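Local atomic coordinates of small ribosomal subunit protein bS6 (Aquifex aeolicus, PDB entry 2J5A), a protein that probably binds 16S ribosomal RNA together with protein bS18, as a structural constituent of the small ribosomal subunit. Residues A[27-32]-A[65-70]; A[81-86]-A[93-98]. All coordinates share one frame; numbering follows the deposited sequence.

Interaction 1: residues A[27-32]-A[65-70]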
ATOM      1  N   LYS A  27       0.450  -8.549  -9.706  1.00 44.16           N
ATOM      2  CA  LYS A  27       0.780  -9.615  -8.753  1.00 44.28           C
ATOM      3  C   LYS A  27       1.312  -9.041  -7.429  1.00 43.15           C
ATOM      4  O   LYS A  27       0.864  -9.432  -6.356  1.00 42.48           O
ATOM      5  CB  LYS A  27       1.808 -10.566  -9.387  1.00 44.73           C
ATOM      6  CG  LYS A  27       2.210 -11.783  -8.534  1.00 48.04           C
ATOM      7  CD  LYS A  27       1.182 -12.896  -8.567  1.00 51.78           C
ATOM      8  CE  LYS A  27       1.394 -13.905  -7.408  1.00 54.50           C
ATOM      9  NZ  LYS A  27       0.811 -15.275  -7.716  1.00 55.62           N
ATOM     10  N   LYS A  28       2.270  -8.122  -7.522  1.00 42.34           N
ATOM     11  CA  LYS A  28       2.742  -7.354  -6.369  1.00 42.44           C
ATOM     12  C   LYS A  28       1.599  -6.759  -5.528  1.00 41.55           C
ATOM     13  O   LYS A  28       1.571  -6.916  -4.320  1.00 40.79           O
ATOM     14  CB  LYS A  28       3.661  -6.230  -6.819  1.00 42.67           C
ATOM     15  CG  LYS A  28       4.359  -5.518  -5.671  1.00 44.95           C
ATOM     16  CD  LYS A  28       5.842  -5.808  -5.607  1.00 48.29           C
ATOM     17  CE  LYS A  28       6.160  -7.104  -4.885  1.00 50.07           C
ATOM     18  NZ  LYS A  28       7.660  -7.284  -4.841  1.00 50.12           N
ATOM     19  N   PHE A  29       0.660  -6.095  -6.176  1.00 41.34           N
ATOM     20  CA  PHE A  29      -0.509  -5.561  -5.488  1.00 41.48           C
ATOM     21  C   PHE A  29      -1.310  -6.632  -4.741  1.00 41.38           C
ATOM     22  O   PHE A  29      -1.678  -6.432  -3.579  1.00 41.02           O
ATOM     23  CB  PHE A  29      -1.411  -4.845  -6.483  1.00 41.64           C
ATOM     24  CG  PHE A  29      -2.492  -4.012  -5.858  1.00 42.90           C
ATOM     25  CD1 PHE A  29      -2.336  -3.440  -4.588  1.00 44.48           C
ATOM     26  CD2 PHE A  29      -3.636  -3.734  -6.564  1.00 43.32           C
ATOM     27  CE1 PHE A  29      -3.312  -2.654  -4.045  1.00 44.05           C
ATOM     28  CE2 PHE A  29      -4.610  -2.918  -6.026  1.00 44.75           C
ATOM     29  CZ  PHE A  29      -4.448  -2.385  -4.766  1.00 44.48           C
ATOM     30  N   GLU A  30      -1.588  -7.756  -5.410  1.00 41.16           N
ATOM     31  CA  GLU A  30      -2.290  -8.875  -4.773  1.00 41.57           C
ATOM     32  C   GLU A  30      -1.491  -9.409  -3.587  1.00 40.86           C
ATOM     33  O   GLU A  30      -2.054  -9.765  -2.568  1.00 40.93           O
ATOM     34  CB  GLU A  30      -2.573 -10.025  -5.763  1.00 41.89           C
ATOM     35  CG  GLU A  30      -3.564  -9.703  -6.903  1.00 43.83           C
ATOM     36  CD  GLU A  30      -4.864  -9.050  -6.449  1.00 47.02           C
ATOM     37  OE1 GLU A  30      -5.459  -9.532  -5.447  1.00 51.70           O
ATOM     38  OE2 GLU A  30      -5.302  -8.052  -7.089  1.00 46.60           O
ATOM     39  N   GLN A  31      -0.180  -9.464  -3.736  1.00 40.79           N
ATOM     40  CA  GLN A  31       0.699  -9.907  -2.665  1.00 41.27           C
ATOM     41  C   GLN A  31       0.704  -8.987  -1.448  1.00 40.52           C
ATOM     42  O   GLN A  31       0.801  -9.466  -0.324  1.00 41.12           O
ATOM     43  CB  GLN A  31       2.125 -10.086  -3.188  1.00 41.88           C
ATOM     44  CG  GLN A  31       2.282 -11.407  -3.951  1.00 45.22           C
ATOM     45  CD  GLN A  31       3.606 -11.553  -4.686  1.00 48.49           C
ATOM     46  OE1 GLN A  31       4.542 -10.743  -4.521  1.00 50.31           O
ATOM     47  NE2 GLN A  31       3.693 -12.603  -5.517  1.00 50.60           N
ATOM     48  N   VAL A  32       0.606  -7.680  -1.670  1.00 39.42           N
ATOM     49  CA  VAL A  32       0.518  -6.736  -0.579  1.00 38.41           C
ATOM     50  C   VAL A  32      -0.814  -6.902   0.152  1.00 38.41           C
ATOM     51  O   VAL A  32      -0.851  -6.942   1.378  1.00 36.60           O
ATOM     52  CB  VAL A  32       0.721  -5.304  -1.063  1.00 37.98           C
ATOM     53  CG1 VAL A  32       0.382  -4.278   0.073  1.00 36.19           C
ATOM     54  CG2 VAL A  32       2.164  -5.150  -1.582  1.00 37.83           C
ATOM     55  N   ARG A  65       4.868   2.701 -10.696  1.00 34.80           N
ATOM     56  CA  ARG A  65       3.488   2.238 -10.637  1.00 33.70           C
ATOM     57  C   ARG A  65       2.895   2.399  -9.215  1.00 33.08           C
ATOM     58  O   ARG A  65       3.373   1.772  -8.256  1.00 32.62           O
ATOM     59  CB  ARG A  65       3.405   0.774 -11.077  1.00 33.48           C
ATOM     60  CG  ARG A  65       2.001   0.191 -10.994  1.00 32.80           C
ATOM     61  CD  ARG A  65       0.998   0.978 -11.828  1.00 32.83           C
ATOM     62  NE  ARG A  65      -0.162   0.149 -12.111  1.00 32.75           N
ATOM     63  CZ  ARG A  65      -0.219  -0.757 -13.090  1.00 31.75           C
ATOM     64  NH1 ARG A  65       0.806  -0.947 -13.907  1.00 30.17           N
ATOM     65  NH2 ARG A  65      -1.323  -1.465 -13.254  1.00 31.75           N
ATOM     66  N   TYR A  66       1.836   3.206  -9.110  1.00 31.91           N
ATOM     67  CA  TYR A  66       1.220   3.540  -7.841  1.00 31.07           C
ATOM     68  C   TYR A  66      -0.043   2.767  -7.604  1.00 30.63           C
ATOM     69  O   TYR A  66      -0.934   2.762  -8.448  1.00 29.93           O
ATOM     70  CB  TYR A  66       0.885   5.036  -7.767  1.00 31.69           C
ATOM     71  CG  TYR A  66       2.040   5.928  -7.359  1.00 31.06           C
ATOM     72  CD1 TYR A  66       2.896   6.451  -8.308  1.00 34.08           C
ATOM     73  CD2 TYR A  66       2.256   6.260  -6.043  1.00 31.25           C
ATOM     74  CE1 TYR A  66       3.955   7.276  -7.959  1.00 32.23           C
ATOM     75  CE2 TYR A  66       3.305   7.091  -5.678  1.00 33.95           C
ATOM     76  CZ  TYR A  66       4.147   7.595  -6.653  1.00 33.28           C
ATOM     77  OH  TYR A  66       5.184   8.417  -6.322  1.00 35.13           O
ATOM     78  N   PHE A  67      -0.109   2.131  -6.432  1.00 30.30           N
ATOM     79  CA  PHE A  67      -1.314   1.504  -5.921  1.00 30.13           C
ATOM     80  C   PHE A  67      -1.684   2.121  -4.562  1.00 30.10           C
ATOM     81  O   PHE A  67      -0.827   2.611  -3.840  1.00 29.81           O
ATOM     82  CB  PHE A  67      -1.134  -0.013  -5.737  1.00 29.73           C
ATOM     83  CG  PHE A  67      -0.853  -0.775  -7.008  1.00 31.47           C
ATOM     84  CD1 PHE A  67      -1.881  -1.097  -7.882  1.00 31.24           C
ATOM     85  CD2 PHE A  67       0.428  -1.222  -7.303  1.00 31.60           C
ATOM     86  CE1 PHE A  67      -1.642  -1.793  -9.017  1.00 30.75           C
ATOM     87  CE2 PHE A  67       0.670  -1.943  -8.460  1.00 31.84           C
ATOM     88  CZ  PHE A  67      -0.370  -2.214  -9.327  1.00 31.58           C
ATOM     89  N   LEU A  68      -2.966   2.029  -4.212  1.00 30.60           N
ATOM     90  CA  LEU A  68      -3.504   2.522  -2.942  1.00 31.10           C
ATOM     91  C   LEU A  68      -4.473   1.496  -2.402  1.00 31.48           C
ATOM     92  O   LEU A  68      -5.324   1.003  -3.149  1.00 30.49           O
ATOM     93  CB  LEU A  68      -4.252   3.858  -3.149  1.00 31.00           C
ATOM     94  CG  LEU A  68      -4.858   4.585  -1.936  1.00 30.80           C
ATOM     95  CD1 LEU A  68      -4.958   6.066  -2.244  1.00 31.25           C
ATOM     96  CD2 LEU A  68      -6.223   4.015  -1.490  1.00 28.30           C
ATOM     97  N   VAL A  69      -4.348   1.192  -1.105  1.00 32.15           N
ATOM     98  CA  VAL A  69      -5.269   0.272  -0.420  1.00 32.71           C
ATOM     99  C   VAL A  69      -5.665   0.846   0.965  1.00 32.84           C
ATOM    100  O   VAL A  69      -4.842   1.437   1.680  1.00 32.48           O
ATOM    101  CB  VAL A  69      -4.689  -1.190  -0.350  1.00 33.36           C
ATOM    102  CG1 VAL A  69      -3.579  -1.308   0.651  1.00 32.55           C
ATOM    103  CG2 VAL A  69      -5.800  -2.228  -0.045  1.00 33.67           C
ATOM    104  N   GLN A  70      -6.946   0.735   1.292  1.00 33.19           N
ATOM    105  CA  GLN A  70      -7.431   1.063   2.627  1.00 34.43           C
ATOM    106  C   GLN A  70      -7.859  -0.219   3.296  1.00 34.89           C
ATOM    107  O   GLN A  70      -8.316  -1.179   2.635  1.00 35.25           O
ATOM    108  CB  GLN A  70      -8.596   2.051   2.616  1.00 34.39           C
ATOM    109  CG  GLN A  70      -8.320   3.341   1.863  1.00 35.23           C
ATOM    110  CD  GLN A  70      -9.535   4.237   1.823  1.00 35.77           C
ATOM    111  OE1 GLN A  70     -10.663   3.755   1.823  1.00 33.84           O
ATOM    112  NE2 GLN A  70      -9.310   5.555   1.809  1.00 35.69           N
TER
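Phe29 of helix 22-38 stacks on Phe67 of strand 63-73 in the core of the ferredoxin-like alpha/beta sandwich of bS6, on the helix face that packs on the sheet. Lys28 sends its side chain away from the strand to Asp89 and Asp91, which hold NZ in salt bridges. Phe29 swings its ring down to the strand with CG anti to the backbone N (chi1 -168°), and the two rings form an offset stack, planes 17° apart and centroids 4.4 Å from each other. The offset lets each ring also receive the other's methylene: Phe29 CB stands almost exactly over the centre of the Phe67 ring, 3.8 Å from its centroid, in a CH-pi contact that Phe67 CB returns on the Phe29 ring. At the rim of the Phe29 ring, CE1 meets Val69 CB at 4.2 Å, near the ring plane. Val32, one turn further along, points toward the strand but packs on Phe14 of the neighbouring strand 8-16. No hydrogen bond joins the two segments, and the closest atoms of the aromatic pair are Phe29 CD2 and Phe67 CD1, 3.4 Å apart.

Interaction 2: residues A[81-86]-A[93-98]; sequences ELDFQL and IRWLNI. Unlike the reference sequence in segment 93-98: Ile98 (reference Phe). With NA (sodium ion), chain B.
Beside a sodium site at the C-terminal end of helix 78-88, this contact lays the helix over the edge strand 92-100, the two running almost exactly antiparallel (175°) with axes 8.7 Å apart. Leu86 and Trp95 form its apolar centre, their side chains lying alongside each other and running in opposing directions. Leu86 CD1 lies 3.5 Å from Trp95 CB, and the Leu86 CB methylene also touches the root of the indole. Trp95 holds CG between its backbone N and carbonyl carbon (chi1 57°), which turns one face of the indole to the helix and places it beneath the carbonyl end of Leu86. Leu86 O binds the sodium ion at 2.4 Å; the backbone oxygens of Lys87, Asp89 and Val92 and a water also bind it, so the metal ties the helix end to the start of the strand. The pairing belongs to the second beta-alpha-beta half of the ferredoxin-like fold, in which both helices pack on one face of a four-stranded antiparallel sheet. At the edge of the indole, Asp83 approaches the five-membered ring: OD1 lies in the ring plane, 3.1 Å from Trp95 CD1 and 3.2 Å from Trp95 NE1, the carboxylate being turned 65° from the indole. The same carboxylate oxygen is 3.6 Å from Asn97 ND2. Asn97 points toward the helix from its CB; its OD1 lies 3.6 Å from Leu82 CD2 and also takes a hydrogen bond from Thr12 OG1 of the adjoining strand 8-16. Where the edge strand begins, Ile93 and Arg94 are both set against the single residue Ala15 of strand 8-16, a classic beta bulge.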
ATOM      1  N   GLU A  81       4.574  -3.339  10.448  1.00 41.04           N
ATOM      2  CA  GLU A  81       4.861  -4.541   9.703  1.00 40.86           C
ATOM      3  C   GLU A  81       4.920  -4.270   8.204  1.00 39.77           C
ATOM      4  O   GLU A  81       5.844  -4.692   7.520  1.00 39.03           O
ATOM      5  CB  GLU A  81       3.759  -5.545   9.981  1.00 41.11           C
ATOM      6  CG  GLU A  81       4.219  -6.949   9.993  1.00 45.44           C
ATOM      7  CD  GLU A  81       5.036  -7.268  11.225  1.00 48.33           C
ATOM      8  OE1 GLU A  81       4.639  -6.852  12.329  1.00 52.50           O
ATOM      9  OE2 GLU A  81       6.061  -7.951  11.084  1.00 50.41           O
ATOM     10  N   LEU A  82       3.905  -3.550   7.721  1.00 38.84           N
ATOM     11  CA  LEU A  82       3.668  -3.318   6.310  1.00 38.10           C
ATOM     12  C   LEU A  82       4.777  -2.431   5.801  1.00 37.73           C
ATOM     13  O   LEU A  82       5.352  -2.647   4.732  1.00 37.76           O
ATOM     14  CB  LEU A  82       2.307  -2.639   6.147  1.00 37.81           C
ATOM     15  CG  LEU A  82       1.704  -2.431   4.781  1.00 37.74           C
ATOM     16  CD1 LEU A  82       1.778  -3.681   3.902  1.00 37.42           C
ATOM     17  CD2 LEU A  82       0.258  -1.976   4.982  1.00 37.90           C
ATOM     18  N   ASP A  83       5.097  -1.444   6.609  1.00 36.96           N
ATOM     19  CA  ASP A  83       6.188  -0.560   6.338  1.00 37.15           C
ATOM     20  C   ASP A  83       7.534  -1.293   6.209  1.00 36.88           C
ATOM     21  O   ASP A  83       8.334  -0.996   5.302  1.00 37.31           O
ATOM     22  CB  ASP A  83       6.248   0.461   7.456  1.00 37.64           C
ATOM     23  CG  ASP A  83       7.222   1.541   7.187  1.00 39.42           C
ATOM     24  OD1 ASP A  83       6.832   2.502   6.507  1.00 42.31           O
ATOM     25  OD2 ASP A  83       8.363   1.441   7.681  1.00 43.02           O
ATOM     26  N   PHE A  84       7.808  -2.230   7.110  1.00 35.75           N
ATOM     27  CA  PHE A  84       9.051  -3.003   7.032  1.00 34.98           C
ATOM     28  C   PHE A  84       9.065  -3.856   5.762  1.00 34.66           C
ATOM     29  O   PHE A  84      10.032  -3.869   5.022  1.00 33.40           O
ATOM     30  CB  PHE A  84       9.211  -3.926   8.241  1.00 34.69           C
ATOM     31  CG  PHE A  84      10.540  -4.625   8.294  1.00 33.13           C
ATOM     32  CD1 PHE A  84      11.696  -3.908   8.516  1.00 31.99           C
ATOM     33  CD2 PHE A  84      10.633  -5.985   8.107  1.00 32.60           C
ATOM     34  CE1 PHE A  84      12.918  -4.537   8.579  1.00 32.00           C
ATOM     35  CE2 PHE A  84      11.868  -6.622   8.158  1.00 32.22           C
ATOM     36  CZ  PHE A  84      13.002  -5.892   8.400  1.00 32.88           C
ATOM     37  N   GLN A  85       7.968  -4.565   5.536  1.00 34.89           N
ATOM     38  CA  GLN A  85       7.800  -5.393   4.335  1.00 35.02           C
ATOM     39  C   GLN A  85       7.983  -4.593   3.032  1.00 34.42           C
ATOM     40  O   GLN A  85       8.641  -5.056   2.096  1.00 34.29           O
ATOM     41  CB  GLN A  85       6.421  -6.020   4.359  1.00 35.15           C
ATOM     42  CG  GLN A  85       6.170  -7.048   3.272  1.00 37.60           C
ATOM     43  CD  GLN A  85       6.716  -8.436   3.618  1.00 40.77           C
ATOM     44  OE1 GLN A  85       7.628  -8.591   4.452  1.00 39.59           O
ATOM     45  NE2 GLN A  85       6.167  -9.449   2.954  1.00 42.25           N
ATOM     46  N   LEU A  86       7.410  -3.393   2.962  1.00 33.75           N
ATOM     47  CA  LEU A  86       7.525  -2.606   1.738  1.00 33.24           C
ATOM     48  C   LEU A  86       8.920  -1.992   1.627  1.00 33.56           C
ATOM     49  O   LEU A  86       9.446  -1.859   0.525  1.00 33.10           O
ATOM     50  CB  LEU A  86       6.426  -1.545   1.638  1.00 33.22           C
ATOM     51  CG  LEU A  86       4.939  -1.987   1.671  1.00 31.92           C
ATOM     52  CD1 LEU A  86       4.070  -0.759   1.781  1.00 29.94           C
ATOM     53  CD2 LEU A  86       4.522  -2.821   0.474  1.00 28.92           C
ATOM     54  N   ILE A  93       9.576   0.990  -4.356  1.00 35.98           N
ATOM     55  CA  ILE A  93      10.592   2.023  -4.232  1.00 35.64           C
ATOM     56  C   ILE A  93      10.071   3.193  -3.436  1.00 35.91           C
ATOM     57  O   ILE A  93      10.780   4.155  -3.190  1.00 35.57           O
ATOM     58  CB  ILE A  93      11.172   2.457  -5.638  1.00 35.94           C
ATOM     59  CG1 ILE A  93      10.084   3.037  -6.569  1.00 36.45           C
ATOM     60  CG2 ILE A  93      11.877   1.261  -6.301  1.00 34.82           C
ATOM     61  CD1 ILE A  93      10.625   3.572  -7.915  1.00 36.23           C
ATOM     62  N   ARG A  94       8.812   3.104  -3.040  1.00 36.62           N
ATOM     63  CA  ARG A  94       8.193   4.121  -2.234  1.00 37.57           C
ATOM     64  C   ARG A  94       6.959   3.544  -1.523  1.00 37.73           C
ATOM     65  O   ARG A  94       6.192   2.779  -2.106  1.00 36.77           O
ATOM     66  CB  ARG A  94       7.825   5.319  -3.103  1.00 37.95           C
ATOM     67  CG  ARG A  94       7.694   6.548  -2.285  1.00 40.61           C
ATOM     68  CD  ARG A  94       7.231   7.706  -3.080  1.00 42.05           C
ATOM     69  NE  ARG A  94       6.967   8.816  -2.186  1.00 41.98           N
ATOM     70  CZ  ARG A  94       6.229   9.880  -2.497  1.00 42.21           C
ATOM     71  NH1 ARG A  94       5.666  10.003  -3.693  1.00 41.01           N
ATOM     72  NH2 ARG A  94       6.053  10.829  -1.596  1.00 43.33           N
ATOM     73  N   TRP A  95       6.804   3.888  -0.249  1.00 38.43           N
ATOM     74  CA  TRP A  95       5.719   3.363   0.578  1.00 38.74           C
ATOM     75  C   TRP A  95       5.286   4.443   1.571  1.00 39.53           C
ATOM     76  O   TRP A  95       6.114   5.211   2.052  1.00 40.14           O
ATOM     77  CB  TRP A  95       6.128   2.039   1.263  1.00 38.31           C
ATOM     78  CG  TRP A  95       7.343   2.128   2.099  1.00 37.88           C
ATOM     79  CD1 TRP A  95       7.389   2.239   3.451  1.00 37.85           C
ATOM     80  CD2 TRP A  95       8.706   2.154   1.645  1.00 37.30           C
ATOM     81  NE1 TRP A  95       8.692   2.323   3.875  1.00 38.43           N
ATOM     82  CE2 TRP A  95       9.520   2.276   2.784  1.00 36.47           C
ATOM     83  CE3 TRP A  95       9.313   2.075   0.387  1.00 38.40           C
ATOM     84  CZ2 TRP A  95      10.902   2.340   2.710  1.00 37.77           C
ATOM     85  CZ3 TRP A  95      10.714   2.126   0.309  1.00 38.77           C
ATOM     86  CH2 TRP A  95      11.487   2.254   1.462  1.00 38.04           C
ATOM     87  N   LEU A  96       3.987   4.543   1.812  1.00 40.38           N
ATOM     88  CA  LEU A  96       3.426   5.562   2.695  1.00 41.51           C
ATOM     89  C   LEU A  96       2.221   4.974   3.429  1.00 43.25           C
ATOM     90  O   LEU A  96       1.313   4.425   2.810  1.00 43.02           O
ATOM     91  CB  LEU A  96       2.955   6.772   1.913  1.00 40.92           C
ATOM     92  CG  LEU A  96       3.893   7.387   0.875  1.00 41.67           C
ATOM     93  CD1 LEU A  96       3.070   8.246  -0.059  1.00 41.57           C
ATOM     94  CD2 LEU A  96       5.033   8.196   1.528  1.00 41.84           C
ATOM     95  N   ASN A  97       2.224   5.100   4.748  1.00 44.98           N
ATOM     96  CA  ASN A  97       1.142   4.618   5.572  1.00 46.90           C
ATOM     97  C   ASN A  97       0.525   5.748   6.386  1.00 47.91           C
ATOM     98  O   ASN A  97       1.212   6.557   7.020  1.00 48.71           O
ATOM     99  CB  ASN A  97       1.643   3.471   6.432  1.00 47.72           C
ATOM    100  CG  ASN A  97       2.135   2.303   5.582  1.00 49.73           C
ATOM    101  OD1 ASN A  97       1.340   1.472   5.110  1.00 55.91           O
ATOM    102  ND2 ASN A  97       3.454   2.189   5.447  1.00 50.96           N
ATOM    103  N   ILE A  98      -0.793   5.802   6.321  1.00 48.44           N
ATOM    104  CA  ILE A  98      -1.586   6.911   6.816  1.00 48.51           C
ATOM    105  C   ILE A  98      -2.655   6.245   7.681  1.00 48.26           C
ATOM    106  O   ILE A  98      -3.268   5.289   7.240  1.00 48.15           O
ATOM    107  CB  ILE A  98      -2.279   7.599   5.598  1.00 48.35           C
ATOM    108  CG1 ILE A  98      -1.244   8.274   4.678  1.00 49.35           C
ATOM    109  CG2 ILE A  98      -3.309   8.563   6.040  1.00 48.71           C
ATOM    110  CD1 ILE A  98      -1.244   7.770   3.211  1.00 45.58           C
TER
HETATM  111 NA    NA B1109      11.280  -1.339  -0.851  1.00 34.25          NA
HETATM  112  O   HOH W   1      13.226  -0.549  -1.194  1.00 37.81           O

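Overall arrangement
From the N terminus, strand 8-16 leads into helix 22-38, and interaction 1 closes the first loop when strand 63-73 returns beneath that helix, after the chain has passed through strand 41-53 at the outer edge of the sheet. Helix 78-88 follows, and interaction 2 closes a second, much shorter loop with strand 92-100; the two loops come in series and neither nest nor cross. Their centres lie 11 Å apart on one sheet, where strand 8-16 separates strands 63-73 and 92-100. The helices join them above it: Val32 CG2 packs on Leu86 CD2 at 3.9 Å. On the sheet face opposite the helices, a probable hydrogen bond between Tyr66 OH and Arg94 NH1 (3.1 Å) reaches across strand 8-16.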